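Local coordinates for protein 6-phospho-alpha-glucosidase (Merdibacter massiliensis, PDB 6VC6) that probably hydrolyses 6-phospho-alpha-glucosides, as a family 4 glycosyl hydrolase that binds NAD and a manganese ion beside its sugar phosphate, at residues V6-G11 with F80-M85. Residues are numbered along the deposited sequence; the frame is centred on the assembly and turned at random.
Sequences VCIVGG and FIFMQM. With NAD (nicotinamide-adenine-dinucleotide), chain G.
V9 meets three side chains of 80-85 on one face of a parallel strand pair. Its two methyls divide the work: CG1, anti to the backbone N (chi1 171°), reaches the CE methyl of the selenomethionine M83 at 3.6 Å and approaches M85 CE at 4.1 Å, while CG2 lies against I81 CG2. M83 runs alongside, and a bend at chi3 (71°) turns its CE back over both valine methyls. Losing those methyls to an alanine here is likely to open a gap beside M83 CE and I81 CG2 and leave the selenomethionine end less closely held. Further back, I81 CD1 packs on C7 CB at 3.6 Å.

Strands 4-9 and 80-83 are central neighbours in a Rossmann-type NAD-binding domain, and they illustrate how such a parallel sheet receives its dinucleotide at the C-terminal ends of its strands. Three backbone hydrogen bonds, C7 N to F80 O, F82 N to C7 O and V9 N to F82 O, hold the pair, and Q84 N to V9 O (2.8 Å) carries the pairing one residue beyond strand 80-83.

On the other face V6 CG1 sits almost centrally over the F82 ring, a CH-pi contact 4.1 Å from the centroid, and I8 CG1 packs on F82 CB. Beyond them the extended Q84 brings OE1, hydrogen-bonded to T16 OG1, to 3.7 Å from I8 CG2. At the C-terminal ends, G10 CA lies near NAD O4B, M85 CE touches the adenine at N1A (3.4 Å), and M85 O accepts a hydrogen bond from O3D of the nicotinamide-side ribose.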
ATOM      1  N   VAL A   6      14.275  14.993   3.439  1.00 48.29           N
ATOM      2  CA  VAL A   6      13.298  13.911   3.447  1.00 47.27           C
ATOM      3  C   VAL A   6      13.023  13.504   4.888  1.00 48.33           C
ATOM      4  O   VAL A   6      13.938  13.467   5.718  1.00 46.36           O
ATOM      5  CB  VAL A   6      13.789  12.702   2.623  1.00 45.78           C
ATOM      6  CG1 VAL A   6      12.767  11.573   2.649  1.00 42.48           C
ATOM      7  CG2 VAL A   6      14.090  13.119   1.192  1.00 48.85           C
ATOM      8  N   CYS A   7      11.760  13.206   5.186  1.00 43.82           N
ATOM      9  CA  CYS A   7      11.367  12.666   6.480  1.00 45.27           C
ATOM     10  C   CYS A   7      10.537  11.410   6.263  1.00 42.76           C
ATOM     11  O   CYS A   7       9.594  11.415   5.465  1.00 41.75           O
ATOM     12  CB  CYS A   7      10.573  13.685   7.302  1.00 43.56           C
ATOM     13  SG  CYS A   7       9.736  12.971   8.740  1.00 44.70           S
ATOM     14  N   ILE A   8      10.891  10.340   6.968  1.00 42.89           N
ATOM     15  CA  ILE A   8      10.147   9.087   6.927  1.00 39.80           C
ATOM     16  C   ILE A   8       9.253   9.029   8.156  1.00 40.21           C
ATOM     17  O   ILE A   8       9.745   9.025   9.292  1.00 40.41           O
ATOM     18  CB  ILE A   8      11.085   7.872   6.870  1.00 40.80           C
ATOM     19  CG1 ILE A   8      11.816   7.818   5.528  1.00 37.65           C
ATOM     20  CG2 ILE A   8      10.304   6.586   7.103  1.00 37.51           C
ATOM     21  CD1 ILE A   8      12.831   6.698   5.433  1.00 38.41           C
ATOM     22  N   VAL A   9       7.943   8.992   7.937  1.00 40.75           N
ATOM     23  CA  VAL A   9       6.981   8.822   9.019  1.00 34.41           C
ATOM     24  C   VAL A   9       6.776   7.329   9.234  1.00 40.20           C
ATOM     25  O   VAL A   9       6.325   6.617   8.329  1.00 40.16           O
ATOM     26  CB  VAL A   9       5.652   9.525   8.707  1.00 38.32           C
ATOM     27  CG1 VAL A   9       4.610   9.155   9.749  1.00 37.62           C
ATOM     28  CG2 VAL A   9       5.852  11.032   8.661  1.00 42.75           C
ATOM     29  N   GLY A  10       7.104   6.856  10.431  1.00 43.56           N
ATOM     30  CA  GLY A  10       7.126   5.433  10.698  1.00 39.62           C
ATOM     31  C   GLY A  10       8.538   4.893  10.608  1.00 43.08           C
ATOM     32  O   GLY A  10       8.786   3.878   9.951  1.00 37.25           O
ATOM     33  N   GLY A  11       9.475   5.581  11.264  1.00 43.38           N
ATOM     34  CA  GLY A  11      10.871   5.184  11.217  1.00 42.60           C
ATOM     35  C   GLY A  11      11.153   3.836  11.844  1.00 45.79           C
ATOM     36  O   GLY A  11      12.182   3.223  11.539  1.00 50.65           O
ATOM     37  N   PHE A  80      10.103  16.325   1.007  1.00 40.06           N
ATOM     38  CA  PHE A  80       9.364  15.089   0.804  1.00 42.39           C
ATOM     39  C   PHE A  80       9.110  14.421   2.146  1.00 40.72           C
ATOM     40  O   PHE A  80       9.986  14.399   3.015  1.00 42.26           O
ATOM     41  CB  PHE A  80      10.125  14.125  -0.115  1.00 40.34           C
ATOM     42  CG  PHE A  80      10.082  14.508  -1.564  1.00 43.65           C
ATOM     43  CD1 PHE A  80       9.012  14.135  -2.361  1.00 39.43           C
ATOM     44  CD2 PHE A  80      11.113  15.237  -2.132  1.00 41.68           C
ATOM     45  CE1 PHE A  80       8.970  14.485  -3.697  1.00 39.57           C
ATOM     46  CE2 PHE A  80      11.076  15.590  -3.468  1.00 43.80           C
ATOM     47  CZ  PHE A  80      10.003  15.212  -4.251  1.00 41.01           C
ATOM     48  N   ILE A  81       7.907  13.875   2.304  1.00 40.54           N
ATOM     49  CA  ILE A  81       7.535  13.096   3.479  1.00 38.21           C
ATOM     50  C   ILE A  81       7.152  11.701   3.007  1.00 37.80           C
ATOM     51  O   ILE A  81       6.174  11.539   2.264  1.00 40.58           O
ATOM     52  CB  ILE A  81       6.382  13.744   4.261  1.00 41.22           C
ATOM     53  CG1 ILE A  81       6.712  15.199   4.602  1.00 42.04           C
ATOM     54  CG2 ILE A  81       6.089  12.953   5.526  1.00 45.06           C
ATOM     55  CD1 ILE A  81       7.856  15.356   5.577  1.00 46.15           C
ATOM     56  N   PHE A  82       7.922  10.700   3.428  1.00 36.07           N
ATOM     57  CA  PHE A  82       7.640   9.301   3.120  1.00 34.88           C
ATOM     58  C   PHE A  82       6.869   8.713   4.297  1.00 41.54           C
ATOM     59  O   PHE A  82       7.416   8.569   5.394  1.00 40.41           O
ATOM     60  CB  PHE A  82       8.929   8.518   2.867  1.00 38.39           C
ATOM     61  CG  PHE A  82       9.640   8.886   1.589  1.00 40.55           C
ATOM     62  CD1 PHE A  82       9.156   9.884   0.757  1.00 40.70           C
ATOM     63  CD2 PHE A  82      10.802   8.224   1.223  1.00 44.79           C
ATOM     64  CE1 PHE A  82       9.818  10.217  -0.411  1.00 42.72           C
ATOM     65  CE2 PHE A  82      11.468   8.550   0.055  1.00 40.59           C
ATOM     66  CZ  PHE A  82      10.974   9.548  -0.763  1.00 40.61           C
HETATM   67  N   MSE A  83       5.605   8.372   4.072  1.00 35.89           N
HETATM   68  CA  MSE A  83       4.762   7.855   5.146  1.00 43.17           C
HETATM   69  C   MSE A  83       4.554   6.346   5.035  1.00 39.89           C
HETATM   70  O   MSE A  83       4.048   5.854   4.027  1.00 40.06           O
HETATM   71  CB  MSE A  83       3.409   8.570   5.151  1.00 37.99           C
HETATM   72  CG  MSE A  83       3.502  10.072   4.951  1.00 41.71           C
HETATM   73 SE   MSE A  83       1.946  11.018   5.650  0.70 48.42          SE
HETATM   74  CE  MSE A  83       2.291  10.793   7.551  1.00 48.57           C
ATOM     75  N   GLN A  84       4.943   5.618   6.078  1.00 40.47           N
ATOM     76  CA  GLN A  84       4.775   4.168   6.130  1.00 42.27           C
ATOM     77  C   GLN A  84       4.437   3.732   7.554  1.00 41.87           C
ATOM     78  O   GLN A  84       5.025   2.802   8.107  1.00 35.99           O
ATOM     79  CB  GLN A  84       6.019   3.450   5.607  1.00 41.82           C
ATOM     80  CG  GLN A  84       7.321   3.826   6.301  1.00 43.48           C
ATOM     81  CD  GLN A  84       8.480   2.952   5.865  1.00 46.05           C
ATOM     82  OE1 GLN A  84       9.562   2.991   6.451  1.00 46.41           O
ATOM     83  NE2 GLN A  84       8.258   2.154   4.826  1.00 42.43           N
HETATM   84  N   MSE A  85       3.454   4.394   8.147  1.00 41.49           N
HETATM   85  CA  MSE A  85       2.962   4.044   9.466  1.00 41.44           C
HETATM   86  C   MSE A  85       2.052   2.847   9.415  1.00 43.00           C
HETATM   87  O   MSE A  85       1.497   2.579   8.360  1.00 40.16           O
HETATM   88  CB  MSE A  85       2.205   5.208  10.104  1.00 38.87           C
HETATM   89  CG  MSE A  85       0.823   5.454   9.499  1.00 44.72           C
HETATM   90 SE   MSE A  85      -0.405   6.547  10.574  1.00 54.01          SE
HETATM   91  CE  MSE A  85       0.773   8.073  10.794  1.00 55.27           C
TER
HETATM   92  PA  NAD G 503       5.444  -2.026  11.242  1.00 40.71           P
HETATM   93  O1A NAD G 503       6.721  -2.829  11.172  1.00 40.30           O
HETATM   94  O2A NAD G 503       4.518  -2.185  12.424  1.00 43.12           O
HETATM   95  O5B NAD G 503       5.815  -0.467  11.106  1.00 43.04           O
HETATM   96  C5B NAD G 503       4.870   0.535  11.464  1.00 41.79           C
HETATM   97  C4B NAD G 503       5.585   1.681  12.159  1.00 40.45           C
HETATM   98  O4B NAD G 503       4.766   2.852  12.135  1.00 41.15           O
HETATM   99  C3B NAD G 503       5.850   1.340  13.617  1.00 40.41           C
HETATM  100  O3B NAD G 503       7.229   1.566  13.917  1.00 40.36           O
HETATM  101  C2B NAD G 503       4.994   2.302  14.412  1.00 39.24           C
HETATM  102  O2B NAD G 503       5.691   2.755  15.575  1.00 43.08           O
HETATM  103  C1B NAD G 503       4.754   3.440  13.436  1.00 38.24           C
HETATM  104  N9A NAD G 503       3.472   4.137  13.705  1.00 37.31           N
HETATM  105  C8A NAD G 503       2.290   3.571  14.013  1.00 43.58           C
HETATM  106  N7A NAD G 503       1.333   4.517  14.202  1.00 42.42           N
HETATM  107  C5A NAD G 503       1.910   5.719  14.017  1.00 39.88           C
HETATM  108  C6A NAD G 503       1.479   7.137  14.063  1.00 40.55           C
HETATM  109  N6A NAD G 503       0.199   7.472  14.353  1.00 40.85           N
HETATM  110  N1A NAD G 503       2.407   8.086  13.805  1.00 42.71           N
HETATM  111  C2A NAD G 503       3.684   7.771  13.515  1.00 42.51           C
HETATM  112  N3A NAD G 503       4.142   6.509  13.457  1.00 43.05           N
HETATM  113  C4A NAD G 503       3.321   5.461  13.696  1.00 38.87           C
HETATM  114  O3  NAD G 503       4.591  -2.268   9.899  1.00 40.65           O
HETATM  115  PN  NAD G 503       5.260  -2.763   8.523  1.00 40.40           P
HETATM  116  O1N NAD G 503       4.934  -4.226   8.335  1.00 36.68           O
HETATM  117  O2N NAD G 503       6.688  -2.279   8.448  1.00 35.23           O
HETATM  118  O5D NAD G 503       4.382  -1.916   7.477  1.00 37.98           O
HETATM  119  C5D NAD G 503       4.670  -0.539   7.249  1.00 37.33           C
HETATM  120  C4D NAD G 503       3.504   0.075   6.489  1.00 40.68           C
HETATM  121  O4D NAD G 503       3.767   0.049   5.084  1.00 39.64           O
HETATM  122  C3D NAD G 503       2.233  -0.730   6.720  1.00 39.39           C
HETATM  123  O3D NAD G 503       1.162   0.167   7.020  1.00 39.87           O
HETATM  124  C2D NAD G 503       1.951  -1.391   5.391  1.00 36.49           C
HETATM  125  O2D NAD G 503       0.547  -1.515   5.162  1.00 38.34           O
HETATM  126  C1D NAD G 503       2.591  -0.416   4.421  1.00 39.43           C
HETATM  127  N1N NAD G 503       2.884  -1.024   3.126  1.00 38.32           N
HETATM  128  C2N NAD G 503       2.192  -0.573   2.079  1.00 39.57           C
HETATM  129  C3N NAD G 503       2.397  -1.084   0.810  1.00 42.64           C
HETATM  130  C7N NAD G 503       1.589  -0.542  -0.329  1.00 41.80           C
HETATM  131  O7N NAD G 503       1.581  -1.134  -1.395  1.00 39.00           O
HETATM  132  N7N NAD G 503       0.887   0.574  -0.136  1.00 37.90           N
HETATM  133  C4N NAD G 503       3.352  -2.076   0.626  1.00 42.72           C
HETATM  134  C5N NAD G 503       4.060  -2.534   1.733  1.00 41.64           C
HETATM  135  C6N NAD G 503       3.810  -1.981   2.986  1.00 38.14           C